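Local coordinates for protein CaaX farnesyltransferase beta subunit Ram1 (Aspergillus fumigatus, PDB 4L9P) that is the beta subunit of protein farnesyltransferase, a zinc enzyme that transfers a farnesyl group to the cysteine of CaaX proteins, and probably binds the peptide substrate, at residues C256-H261 against D459-A464; L322-R327 against H495-I500; G405-I410 against I482-E487; Y409-C414 against T439-V444. All coordinates share one frame; numbering follows the deposited sequence. Where two conformers were deposited one is given.

Contact 1. Residues C256-H261 against D459-A464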
loop_
_atom_site.group_PDB
_atom_site.type_symbol
_atom_site.label_atom_id
_atom_site.label_comp_id
_atom_site.label_asym_id
_atom_site.label_seq_id
_atom_site.Cartn_x
_atom_site.Cartn_y
_atom_site.Cartn_z
ATOM N N CYS B 256 -9.921 0.274 4.044
ATOM C CA CYS B 256 -10.308 -0.369 5.299
ATOM C C CYS B 256 -11.758 -0.055 5.687
ATOM O O CYS B 256 -12.469 -0.966 6.137
ATOM C CB CYS B 256 -9.398 0.086 6.434
ATOM S SG CYS B 256 -7.666 -0.495 6.294
ATOM N N ALA B 257 -12.193 1.202 5.492
ATOM C CA ALA B 257 -13.570 1.533 5.819
ATOM C C ALA B 257 -14.531 0.727 4.958
ATOM O O ALA B 257 -15.569 0.228 5.453
ATOM C CB ALA B 257 -13.816 3.038 5.606
ATOM N N MET B 258 -14.241 0.631 3.660
ATOM C CA MET B 258 -15.192 -0.064 2.784
ATOM C C MET B 258 -15.202 -1.569 2.951
ATOM O O MET B 258 -16.257 -2.188 2.767
ATOM C CB MET B 258 -14.973 0.329 1.336
ATOM C CG MET B 258 -15.356 1.801 1.095
ATOM S SD MET B 258 -17.061 2.320 1.700
ATOM C CE MET B 258 -18.104 1.111 0.941
ATOM N N VAL B 259 -14.089 -2.159 3.344
ATOM C CA VAL B 259 -14.109 -3.595 3.674
ATOM C C VAL B 259 -14.934 -3.816 4.916
ATOM O O VAL B 259 -15.737 -4.771 4.951
ATOM C CB VAL B 259 -12.675 -4.106 3.890
ATOM C CG1 VAL B 259 -12.697 -5.443 4.647
ATOM C CG2 VAL B 259 -11.992 -4.265 2.532
ATOM N N VAL B 260 -14.758 -3.006 5.970
ATOM C CA VAL B 260 -15.624 -3.155 7.162
ATOM C C VAL B 260 -17.103 -2.968 6.789
ATOM O O VAL B 260 -17.973 -3.750 7.214
ATOM C CB VAL B 260 -15.238 -2.160 8.219
ATOM C CG1 VAL B 260 -16.252 -2.090 9.399
ATOM C CG2 VAL B 260 -13.812 -2.529 8.762
ATOM N N HIS B 261 -17.357 -1.943 5.971
ATOM C CA HIS B 261 -18.742 -1.652 5.560
ATOM C C HIS B 261 -19.340 -2.859 4.845
ATOM O O HIS B 261 -20.495 -3.253 5.123
ATOM C CB HIS B 261 -18.682 -0.415 4.670
ATOM C CG HIS B 261 -20.020 0.134 4.292
ATOM N ND1 HIS B 261 -20.873 -0.503 3.407
ATOM C CD2 HIS B 261 -20.671 1.245 4.736
ATOM C CE1 HIS B 261 -21.991 0.223 3.304
ATOM N NE2 HIS B 261 -21.892 1.285 4.104
ATOM N N ASP B 459 -27.275 -5.950 -4.320
ATOM C CA ASP B 459 -26.511 -5.495 -5.493
ATOM C C ASP B 459 -25.156 -4.802 -5.211
ATOM O O ASP B 459 -24.241 -4.948 -5.985
ATOM C CB ASP B 459 -27.323 -4.523 -6.370
ATOM C CG ASP B 459 -28.490 -5.182 -7.058
ATOM O OD1 ASP B 459 -28.599 -6.433 -7.037
ATOM O OD2 ASP B 459 -29.246 -4.347 -7.678
ATOM N N ASP B 460 -25.056 -3.995 -4.151
ATOM C CA ASP B 460 -23.929 -3.034 -3.968
ATOM C C ASP B 460 -22.469 -3.518 -4.218
ATOM O O ASP B 460 -21.637 -2.888 -4.948
ATOM C CB ASP B 460 -23.967 -2.553 -2.502
ATOM C CG ASP B 460 -25.311 -2.565 -1.984
ATOM O OD1 ASP B 460 -25.935 -1.507 -2.371
ATOM O OD2 ASP B 460 -25.685 -3.633 -1.308
ATOM N N PHE B 461 -22.186 -4.610 -3.521
ATOM C CA PHE B 461 -20.911 -5.257 -3.462
ATOM C C PHE B 461 -21.082 -6.621 -4.119
ATOM O O PHE B 461 -20.347 -7.536 -3.781
ATOM C CB PHE B 461 -20.544 -5.461 -1.985
ATOM C CG PHE B 461 -20.409 -4.173 -1.201
ATOM C CD1 PHE B 461 -19.269 -3.369 -1.328
ATOM C CD2 PHE B 461 -21.357 -3.807 -0.305
ATOM C CE1 PHE B 461 -19.122 -2.146 -0.592
ATOM C CE2 PHE B 461 -21.256 -2.564 0.421
ATOM C CZ PHE B 461 -20.112 -1.768 0.339
ATOM N N SER B 462 -22.005 -6.783 -5.076
ATOM C CA SER B 462 -22.280 -8.143 -5.546
ATOM C C SER B 462 -21.059 -8.801 -6.188
ATOM O O SER B 462 -20.771 -9.982 -5.920
ATOM C CB SER B 462 -23.509 -8.154 -6.478
ATOM O OG SER B 462 -23.814 -9.444 -6.928
ATOM N N SER B 463 -20.320 -8.039 -6.989
ATOM C CA SER B 463 -19.162 -8.609 -7.645
ATOM C C SER B 463 -18.109 -9.044 -6.622
ATOM O O SER B 463 -17.462 -10.088 -6.762
ATOM C CB SER B 463 -18.605 -7.567 -8.619
ATOM O OG SER B 463 -17.434 -8.054 -9.255
ATOM N N ALA B 464 -17.944 -8.255 -5.568
ATOM C CA ALA B 464 -16.933 -8.588 -4.544
ATOM C C ALA B 464 -17.194 -9.921 -3.904
ATOM O O ALA B 464 -16.265 -10.562 -3.443
ATOM C CB ALA B 464 -16.899 -7.515 -3.433
#
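F461 reaches across to M258 and H261, one helical turn apart on helix 251-263, and meets both with the far end of its ring. Its CA-CB bond already aims at the helix, and a flat, rigid phenyl is long enough to span backbones whose nearest CA atoms, those of M258 and F461, lie 9.9 Å apart. The methyl of M258 comes in at the ring edge, in plane, with CE 3.6 Å from F461 CZ. Bends at chi2 (-51°) and chi3 (-53°) fold the thioether back so that this methyl, rather than the sulfur, does the touching; the flexible methionine can fold to bring its methyl to the ring edge, the two side chains crossing at about a right angle. H261 meets the same corner with its imidazole. Its ND1 is 3.4 Å from F461 CZ, and the two rings meet rim to rim, centroids 5.7 Å apart and planes at 51°, with neither lying over the other.

Within the alpha-alpha toroid of the prenyltransferase beta subunit, this joins a helix of the barrel to the loop between strands 446-449 and 468-471. A type I beta turn from D459 to S462, closed by S462 N to D459 O at 3.0 Å, sets F461 within the turn, its side chain directed at helix 251-263; R509 of helix 502-513 also packs against it. H261 suits its place by serving two purposes: NE2 donates to the carbonyl O of P267, which steadies the imidazole, while the ND1 side is turned to the phenyl rim. The ring of F284 also meets that of H261.

Contact 2. Residues L322-R327 against H495-I500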
loop_
_atom_site.group_PDB
_atom_site.type_symbol
_atom_site.label_atom_id
_atom_site.label_comp_id
_atom_site.label_asym_id
_atom_site.label_seq_id
_atom_site.Cartn_x
_atom_site.Cartn_y
_atom_site.Cartn_z
ATOM N N LEU B 322 -11.872 -0.217 -5.463
ATOM C CA LEU B 322 -12.676 -0.067 -6.711
ATOM C C LEU B 322 -13.477 -1.337 -6.982
ATOM O O LEU B 322 -14.644 -1.252 -7.389
ATOM C CB LEU B 322 -11.781 0.212 -7.931
ATOM C CG LEU B 322 -11.268 1.650 -7.985
ATOM C CD1 LEU B 322 -10.295 1.735 -9.157
ATOM C CD2 LEU B 322 -12.368 2.707 -8.152
ATOM N N CYS B 323 -12.882 -2.500 -6.703
ATOM C CA CYS B 323 -13.585 -3.750 -6.931
ATOM C C CYS B 323 -14.678 -4.024 -5.895
ATOM O O CYS B 323 -15.460 -4.987 -6.081
ATOM C CB CYS B 323 -12.566 -4.929 -6.997
ATOM S SG CYS B 323 -11.522 -4.758 -8.519
ATOM N N LEU B 324 -14.755 -3.270 -4.793
ATOM C CA LEU B 324 -15.944 -3.302 -3.937
ATOM C C LEU B 324 -17.114 -2.464 -4.482
ATOM O O LEU B 324 -18.250 -2.503 -3.941
ATOM C CB LEU B 324 -15.564 -2.720 -2.550
ATOM C CG LEU B 324 -14.715 -3.622 -1.704
ATOM C CD1 LEU B 324 -14.318 -2.855 -0.469
ATOM C CD2 LEU B 324 -15.505 -4.857 -1.275
ATOM N N LEU B 325 -16.863 -1.698 -5.532
ATOM C CA LEU B 325 -17.878 -0.801 -6.082
ATOM C C LEU B 325 -18.619 -1.327 -7.302
ATOM O O LEU B 325 -19.652 -0.763 -7.687
ATOM C CB LEU B 325 -17.277 0.576 -6.428
ATOM C CG LEU B 325 -16.476 1.178 -5.268
ATOM C CD1 LEU B 325 -15.850 2.520 -5.720
ATOM C CD2 LEU B 325 -17.326 1.356 -4.012
ATOM N N GLY B 326 -18.080 -2.350 -7.947
ATOM C CA GLY B 326 -18.740 -2.921 -9.130
ATOM C C GLY B 326 -17.800 -3.938 -9.736
ATOM O O GLY B 326 -16.806 -4.331 -9.085
ATOM N N ARG B 327 -18.130 -4.406 -10.947
ATOM C CA ARG B 327 -17.300 -5.435 -11.578
ATOM C C ARG B 327 -15.962 -4.835 -11.969
ATOM O O ARG B 327 -15.890 -3.702 -12.436
ATOM C CB ARG B 327 -18.020 -5.930 -12.826
ATOM C CG ARG B 327 -19.274 -6.699 -12.462
ATOM C CD ARG B 327 -19.955 -7.226 -13.693
ATOM N NE ARG B 327 -20.952 -8.251 -13.335
ATOM C CZ ARG B 327 -21.467 -9.163 -14.184
ATOM N NH1 ARG B 327 -21.133 -9.193 -15.479
ATOM N NH2 ARG B 327 -22.365 -10.050 -13.752
ATOM N N HIS B 495 -9.241 -14.612 -0.392
ATOM C CA HIS B 495 -9.991 -13.710 -1.260
ATOM C C HIS B 495 -9.111 -12.494 -1.590
ATOM O O HIS B 495 -8.544 -11.874 -0.694
ATOM C CB HIS B 495 -11.202 -13.239 -0.442
ATOM C CG HIS B 495 -12.255 -12.557 -1.242
ATOM N ND1 HIS B 495 -12.073 -11.314 -1.820
ATOM C CD2 HIS B 495 -13.491 -12.974 -1.605
ATOM C CE1 HIS B 495 -13.172 -10.974 -2.480
ATOM N NE2 HIS B 495 -14.041 -11.989 -2.394
ATOM N N PRO B 496 -8.963 -12.152 -2.862
ATOM C CA PRO B 496 -8.011 -11.051 -3.178
ATOM C C PRO B 496 -8.418 -9.664 -2.670
ATOM O O PRO B 496 -7.539 -8.818 -2.542
ATOM C CB PRO B 496 -7.904 -11.025 -4.678
ATOM C CG PRO B 496 -8.942 -12.044 -5.146
ATOM C CD PRO B 496 -9.522 -12.853 -4.019
ATOM N N ILE B 497 -9.702 -9.420 -2.412
ATOM C CA ILE B 497 -10.091 -8.115 -1.851
ATOM C C ILE B 497 -10.087 -8.156 -0.311
ATOM O O ILE B 497 -9.592 -7.225 0.313
ATOM C CB ILE B 497 -11.535 -7.756 -2.268
ATOM C CG1 ILE B 497 -11.604 -7.617 -3.774
ATOM C CG2 ILE B 497 -12.000 -6.478 -1.592
ATOM C CD1 ILE B 497 -13.044 -7.372 -4.294
ATOM N N PHE B 498 -10.618 -9.230 0.303
ATOM C CA PHE B 498 -10.835 -9.233 1.772
ATOM C C PHE B 498 -9.651 -9.806 2.514
ATOM O O PHE B 498 -9.543 -9.634 3.741
ATOM C CB PHE B 498 -12.101 -10.006 2.147
ATOM C CG PHE B 498 -13.358 -9.350 1.570
ATOM C CD1 PHE B 498 -13.678 -8.038 1.932
ATOM C CD2 PHE B 498 -14.161 -10.016 0.595
ATOM C CE1 PHE B 498 -14.792 -7.406 1.418
ATOM C CE2 PHE B 498 -15.307 -9.379 0.063
ATOM C CZ PHE B 498 -15.643 -8.059 0.486
ATOM N N VAL B 499 -8.758 -10.538 1.825
ATOM C CA VAL B 499 -7.521 -11.018 2.489
ATOM C C VAL B 499 -7.789 -11.920 3.702
ATOM O O VAL B 499 -7.134 -11.853 4.740
ATOM C CB VAL B 499 -6.486 -9.872 2.793
ATOM C CG1 VAL B 499 -5.070 -10.490 2.754
ATOM C CG2 VAL B 499 -6.561 -8.758 1.759
ATOM N N ILE B 500 -8.773 -12.806 3.507
ATOM C CA ILE B 500 -9.153 -13.895 4.395
ATOM C C ILE B 500 -9.714 -14.989 3.501
ATOM O O ILE B 500 -9.989 -14.763 2.325
ATOM C CB ILE B 500 -10.269 -13.432 5.423
ATOM C CG1 ILE B 500 -11.439 -12.714 4.722
ATOM C CG2 ILE B 500 -9.652 -12.563 6.550
ATOM C CD1 ILE B 500 -12.622 -12.436 5.702
#
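The F498 ring, touched obliquely by L324 from across the contact, carries the CG2 methyl of its neighbour I497 over the centre of one face. The imidazole of H495 in turn takes F498 CD2 over its own centre, while the backbone N of I497 lies at its edge, 11° out of plane, and donates to H495 ND1 over 3.1 Å. That bond, bent to 147°, fixes the histidine's rotation together with its NE2, which is bonded to the carbonyl O of A464.

Against this folded unit come C323 and L324, at or just beyond helix 312-323. L324 sends CD2 to within 3.7 Å of F498 CZ, and the same methyl is 3.9 Å from I497 CG2, so a branched leucine fills the notch between ring and isoleucine. The other arm of I497, extended at chi2 (175°), carries CD1 to 3.7 Å from C323 CB, and the same methyl is 3.8 Å from C323 O. No hydrogen bond crosses between the segments.

The loop 495-500 is tightened on itself by V499 N to H495 O and H495 N to I500 O. F498 also packs on V259 and L263, and the carbonyl of I497 accepts from the hydroxyl of Y255, a residue of the isoprenoid-analogue pocket. The arrangement is apolar packing in the alpha-alpha toroid, the loop before helix 502-513 lying against helices 251-263 and 312-323.

Contact 3. Residues G405-I410 against I482-E487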
loop_
_atom_site.group_PDB
_atom_site.type_symbol
_atom_site.label_atom_id
_atom_site.label_comp_id
_atom_site.label_asym_id
_atom_site.label_seq_id
_atom_site.Cartn_x
_atom_site.Cartn_y
_atom_site.Cartn_z
ATOM N N GLY B 405 9.365 -16.240 -10.339
ATOM C CA GLY B 405 10.217 -15.292 -9.611
ATOM C C GLY B 405 9.727 -15.003 -8.201
ATOM O O GLY B 405 10.486 -15.016 -7.226
ATOM N N LEU B 406 8.422 -14.781 -8.069
ATOM C CA LEU B 406 7.896 -14.454 -6.748
ATOM C C LEU B 406 8.053 -15.611 -5.785
ATOM O O LEU B 406 8.356 -15.449 -4.607
ATOM C CB LEU B 406 6.434 -14.003 -6.875
ATOM C CG LEU B 406 5.816 -13.600 -5.554
ATOM C CD1 LEU B 406 6.574 -12.416 -4.945
ATOM C CD2 LEU B 406 4.290 -13.298 -5.708
ATOM N N THR B 407 7.788 -16.818 -6.328
ATOM C CA THR B 407 7.875 -18.006 -5.512
ATOM C C THR B 407 9.323 -18.266 -5.047
ATOM O O THR B 407 9.566 -18.609 -3.876
ATOM C CB THR B 407 7.389 -19.212 -6.304
ATOM O OG1 THR B 407 6.016 -18.992 -6.634
ATOM C CG2 THR B 407 7.435 -20.458 -5.420
ATOM N N ARG B 408 10.279 -18.078 -5.956
ATOM C CA ARG B 408 11.686 -18.173 -5.553
ATOM C C ARG B 408 12.015 -17.160 -4.473
ATOM O O ARG B 408 12.707 -17.478 -3.510
ATOM C CB ARG B 408 12.636 -17.979 -6.737
ATOM C CG ARG B 408 12.508 -19.128 -7.762
ATOM C CD ARG B 408 13.591 -18.933 -8.875
ATOM N NE ARG B 408 13.494 -20.062 -9.838
ATOM C CZ ARG B 408 13.991 -21.279 -9.622
ATOM N NH1 ARG B 408 14.729 -21.527 -8.539
ATOM N NH2 ARG B 408 13.734 -22.235 -10.531
ATOM N N TYR B 409 11.590 -15.878 -4.647
ATOM C CA TYR B 409 11.945 -14.934 -3.634
ATOM C C TYR B 409 11.372 -15.307 -2.283
ATOM O O TYR B 409 12.061 -15.274 -1.284
ATOM C CB TYR B 409 11.400 -13.561 -4.052
ATOM C CG TYR B 409 11.899 -12.434 -3.120
ATOM C CD1 TYR B 409 13.288 -12.187 -2.953
ATOM C CD2 TYR B 409 10.974 -11.785 -2.262
ATOM C CE1 TYR B 409 13.731 -11.269 -2.035
ATOM C CE2 TYR B 409 11.412 -10.799 -1.347
ATOM C CZ TYR B 409 12.784 -10.614 -1.195
ATOM O OH TYR B 409 13.256 -9.723 -0.260
ATOM N N ILE B 410 10.108 -15.711 -2.229
ATOM C CA ILE B 410 9.532 -16.045 -0.923
ATOM C C ILE B 410 10.176 -17.281 -0.311
ATOM O O ILE B 410 10.630 -17.237 0.852
ATOM C CB ILE B 410 8.013 -16.287 -1.096
ATOM C CG1 ILE B 410 7.282 -14.969 -1.506
ATOM C CG2 ILE B 410 7.401 -16.865 0.218
ATOM C CD1 ILE B 410 5.872 -15.202 -1.993
ATOM N N ILE B 482 4.792 -20.589 -14.686
ATOM C CA ILE B 482 4.839 -21.895 -14.050
ATOM C C ILE B 482 4.804 -21.835 -12.541
ATOM O O ILE B 482 5.142 -20.784 -11.890
ATOM C CB ILE B 482 6.091 -22.694 -14.463
ATOM C CG1 ILE B 482 7.364 -21.854 -14.211
ATOM C CG2 ILE B 482 5.978 -23.178 -15.912
ATOM C CD1 ILE B 482 8.719 -22.658 -14.419
ATOM N N GLY B 483 4.338 -22.931 -11.974
ATOM C CA GLY B 483 4.246 -23.073 -10.543
ATOM C C GLY B 483 5.428 -23.867 -10.052
ATOM O O GLY B 483 5.513 -25.086 -10.281
ATOM N N VAL B 484 6.366 -23.193 -9.380
ATOM C CA VAL B 484 7.643 -23.814 -8.952
ATOM C C VAL B 484 7.673 -24.144 -7.474
ATOM O O VAL B 484 8.658 -24.682 -6.957
ATOM C CB VAL B 484 8.888 -22.972 -9.362
ATOM C CG1 VAL B 484 8.869 -22.742 -10.858
ATOM C CG2 VAL B 484 8.889 -21.575 -8.646
ATOM N N PHE B 485 6.573 -23.854 -6.777
ATOM C CA PHE B 485 6.335 -24.472 -5.452
ATOM C C PHE B 485 6.010 -25.980 -5.690
ATOM O O PHE B 485 5.666 -26.374 -6.801
ATOM C CB PHE B 485 5.128 -23.761 -4.792
ATOM C CG PHE B 485 3.933 -23.689 -5.686
ATOM C CD1 PHE B 485 2.999 -24.736 -5.719
ATOM C CD2 PHE B 485 3.740 -22.589 -6.524
ATOM C CE1 PHE B 485 1.919 -24.721 -6.634
ATOM C CE2 PHE B 485 2.666 -22.560 -7.447
ATOM C CZ PHE B 485 1.751 -23.633 -7.481
ATOM N N THR B 486 6.055 -26.731 -4.619
ATOM C CA THR B 486 5.524 -28.125 -4.715
ATOM C C THR B 486 4.085 -28.128 -4.188
ATOM O O THR B 486 3.632 -27.190 -3.472
ATOM C CB THR B 486 6.321 -29.096 -3.835
ATOM O OG1 THR B 486 6.003 -28.861 -2.448
ATOM C CG2 THR B 486 7.822 -29.034 -4.123
ATOM N N GLU B 487 3.319 -29.188 -4.479
ATOM C CA GLU B 487 1.982 -29.257 -3.878
ATOM C C GLU B 487 2.022 -29.402 -2.374
ATOM O O GLU B 487 1.103 -28.973 -1.705
ATOM C CB GLU B 487 1.171 -30.390 -4.533
ATOM C CG GLU B 487 0.785 -29.966 -5.978
ATOM C CD GLU B 487 -0.187 -28.808 -5.940
ATOM O OE1 GLU B 487 -0.988 -28.737 -4.966
ATOM O OE2 GLU B 487 -0.138 -27.963 -6.873
#
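T407 faces V484 and F485 from helix 403-413, and its side chain divides between an apolar and a polar branch. CB, aimed at the loop, packs 3.6 Å from V484 CG2. The methyl CG2 continues outward to the same valine methyl, at 3.7 Å, and then to the start of the next residue, 3.8 Å from F485 N and 4.1 Å from F485 CB. OG1 takes the other branch: with chi1 at -62° it stands beside the backbone N and bonds to the carbonyl O of R403 one turn earlier, while also lying near the plane of the F485 ring at its edge. Threonine is apt here, since one branch feeds the apolar seam and the other returns its polarity to the helix.

V484 meets it with the branch that sits between its own backbone N and carbonyl carbon, and this methyl also lies 4.5 Å from R408 CG, a looser contact with the aliphatic stem. The charged end of R408 looks elsewhere, to a salt bridge with E404 and to the carbonyl O of Y119. F485 turns its ring back against its own segment: G483 C lies off one face, towards the rim, where glycine suits the closeness of the phenyl, while E487 OE2 lies at the ring edge.

One side of helix 403-413 is thereby covered by an irregular loop, next to V444 of helix 431-444. The chemistry is almost wholly van der Waals, the T407 hydroxyl and R408 guanidinium finding their partners outside the two segments; F485 N is buried with no partner, a cost probably offset by the apolar packing.

Contact 4. Residues Y409-C414 against T439-V444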
loop_
_atom_site.group_PDB
_atom_site.type_symbol
_atom_site.label_atom_id
_atom_site.label_comp_id
_atom_site.label_asym_id
_atom_site.label_seq_id
_atom_site.Cartn_x
_atom_site.Cartn_y
_atom_site.Cartn_z
ATOM N N TYR B 409 11.590 -15.878 -4.647
ATOM C CA TYR B 409 11.945 -14.934 -3.634
ATOM C C TYR B 409 11.372 -15.307 -2.283
ATOM O O TYR B 409 12.061 -15.274 -1.284
ATOM C CB TYR B 409 11.400 -13.561 -4.052
ATOM C CG TYR B 409 11.899 -12.434 -3.120
ATOM C CD1 TYR B 409 13.288 -12.187 -2.953
ATOM C CD2 TYR B 409 10.974 -11.785 -2.262
ATOM C CE1 TYR B 409 13.731 -11.269 -2.035
ATOM C CE2 TYR B 409 11.412 -10.799 -1.347
ATOM C CZ TYR B 409 12.784 -10.614 -1.195
ATOM O OH TYR B 409 13.256 -9.723 -0.260
ATOM N N ILE B 410 10.108 -15.711 -2.229
ATOM C CA ILE B 410 9.532 -16.045 -0.923
ATOM C C ILE B 410 10.176 -17.281 -0.311
ATOM O O ILE B 410 10.630 -17.237 0.852
ATOM C CB ILE B 410 8.013 -16.287 -1.096
ATOM C CG1 ILE B 410 7.282 -14.969 -1.506
ATOM C CG2 ILE B 410 7.401 -16.865 0.218
ATOM C CD1 ILE B 410 5.872 -15.202 -1.993
ATOM N N LEU B 411 10.261 -18.370 -1.081
ATOM C CA LEU B 411 10.742 -19.623 -0.473
ATOM C C LEU B 411 12.253 -19.662 -0.313
ATOM O O LEU B 411 12.741 -20.242 0.708
ATOM C CB LEU B 411 10.258 -20.842 -1.279
ATOM C CG LEU B 411 8.749 -21.034 -1.226
ATOM C CD1 LEU B 411 8.331 -22.259 -2.152
ATOM C CD2 LEU B 411 8.253 -21.265 0.224
ATOM N N SER B 412 13.000 -19.126 -1.282
ATOM C CA SER B 412 14.477 -19.175 -1.196
ATOM C C SER B 412 15.038 -18.071 -0.324
ATOM O O SER B 412 16.076 -18.281 0.345
ATOM C CB SER B 412 15.152 -19.100 -2.568
ATOM O OG SER B 412 14.775 -20.202 -3.399
ATOM N N CYS B 413 14.371 -16.877 -0.289
ATOM C CA CYS B 413 14.996 -15.710 0.326
ATOM C C CYS B 413 14.298 -15.201 1.565
ATOM O O CYS B 413 14.942 -14.495 2.378
ATOM C CB CYS B 413 15.090 -14.532 -0.651
ATOM S SG CYS B 413 16.129 -14.881 -2.086
ATOM N N CYS B 414 13.001 -15.493 1.753
ATOM C CA CYS B 414 12.260 -14.816 2.849
ATOM C C CYS B 414 11.955 -15.733 4.013
ATOM O O CYS B 414 11.286 -15.303 4.953
ATOM C CB CYS B 414 10.944 -14.231 2.334
ATOM S SG CYS B 414 11.217 -12.841 1.189
ATOM N N THR B 439 0.606 -14.902 2.184
ATOM C CA THR B 439 -0.563 -14.508 1.394
ATOM C C THR B 439 -0.169 -14.476 -0.093
ATOM O O THR B 439 -0.868 -14.995 -0.973
ATOM C CB THR B 439 -1.076 -13.134 1.861
ATOM O OG1 THR B 439 -1.618 -13.251 3.182
ATOM C CG2 THR B 439 -2.181 -12.661 0.958
ATOM N N GLY B 440 0.986 -13.882 -0.405
ATOM C CA GLY B 440 1.468 -13.857 -1.775
ATOM C C GLY B 440 1.808 -15.229 -2.338
ATOM O O GLY B 440 1.520 -15.466 -3.511
ATOM N N LEU B 441 2.393 -16.114 -1.519
ATOM C CA LEU B 441 2.641 -17.462 -1.991
ATOM C C LEU B 441 1.297 -18.126 -2.336
ATOM O O LEU B 441 1.182 -18.840 -3.339
ATOM C CB LEU B 441 3.383 -18.213 -0.904
ATOM C CG LEU B 441 3.736 -19.686 -1.349
ATOM C CD1 LEU B 441 4.593 -19.771 -2.643
ATOM C CD2 LEU B 441 4.465 -20.327 -0.142
ATOM N N SER B 442 0.274 -17.889 -1.514
ATOM C CA SER B 442 -1.038 -18.504 -1.832
ATOM C C SER B 442 -1.527 -17.982 -3.170
ATOM O O SER B 442 -2.053 -18.744 -3.997
ATOM C CB SER B 442 -2.036 -18.275 -0.713
ATOM O OG SER B 442 -3.266 -18.919 -1.099
ATOM N N THR B 443 -1.433 -16.665 -3.423
ATOM C CA THR B 443 -1.954 -16.090 -4.674
ATOM C C THR B 443 -1.402 -16.790 -5.899
ATOM O O THR B 443 -2.119 -17.054 -6.865
ATOM C CB THR B 443 -1.525 -14.592 -4.766
ATOM O OG1 THR B 443 -2.117 -13.885 -3.687
ATOM C CG2 THR B 443 -1.862 -13.913 -6.128
ATOM N N VAL B 444 -0.098 -17.109 -5.870
ATOM C CA VAL B 444 0.487 -17.765 -7.053
ATOM C C VAL B 444 -0.029 -19.188 -7.277
ATOM O O VAL B 444 0.145 -19.742 -8.375
ATOM C CB VAL B 444 2.030 -17.796 -7.066
ATOM C CG1 VAL B 444 2.666 -16.409 -6.894
ATOM C CG2 VAL B 444 2.614 -18.745 -6.085
#
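I410 and L441 are the nearest pair across two helices of the toroid, with CA atoms 7.1 Å apart, yet their side chains do not simply meet end to end. I410 runs straight at the opposite helix, extended at chi2 (167°), and plants its CD1 methyl on the backbone: 3.6 Å from L441 N and 4.1 Å from G440 C, with L441 CB also at 4.1 Å. With no side chain on G440, the isoleucine methyl rests directly against the main chain.

L441 points the other way, towards helix 403-413, but its branches pass beside I410 rather than over it. Its CG stands anti to the backbone N, and chi2 (58°) then turns CD2 to L411. There two leucine methyls touch tip to tip, L411 CD2 to L441 CD2 at 3.9 Å, while the side chains themselves cross at about a right angle. L441 thus fits alongside I410 and against the CD2 methyl of L411, and also packs on T407, a turn before L411 on helix 403-413.

The short helical segments approach to 10.7 Å between axes, their N-to-C directions 128° apart, so they run roughly antiparallel but strongly splayed; few residues touch, and the side chains that bridge the gap are isoleucine and leucines. Consecutive helices 403-413 and 431-444 are joined in this way some distance from the metal site, the I410 side chain lying about 11 Å from the zinc ion. With only methyls and methylenes meeting backbone and one another, the seam carries no directional bond; its fit depends on shape, and its burial on the hydrophobic effect.

In the fold
The four contacts form two clusters. Contacts 1 and 2, centres 7 Å apart, share a hydrophobic core in which A464 CB packs on L324 CD2 at 3.7 Å. Contacts 3 and 4, also 7 Å apart, both use helix 403-413, and V444 CG1 of contact 4 lies 3.7 Å from L406 CD2. Contacts 1 and 3 sit on opposite sides of the chain's centre, 31 Å between centres, but a bridge exists between contacts 2 and 4, where V499 CG1 meets T439 CG2 at 4.0 Å. C256 of contact 1 touches the bound farnesyl diphosphate analogue, the M258 and I497 side chains lie about 11 Å from it, and I410's side chain about 11 Å from the zinc ion.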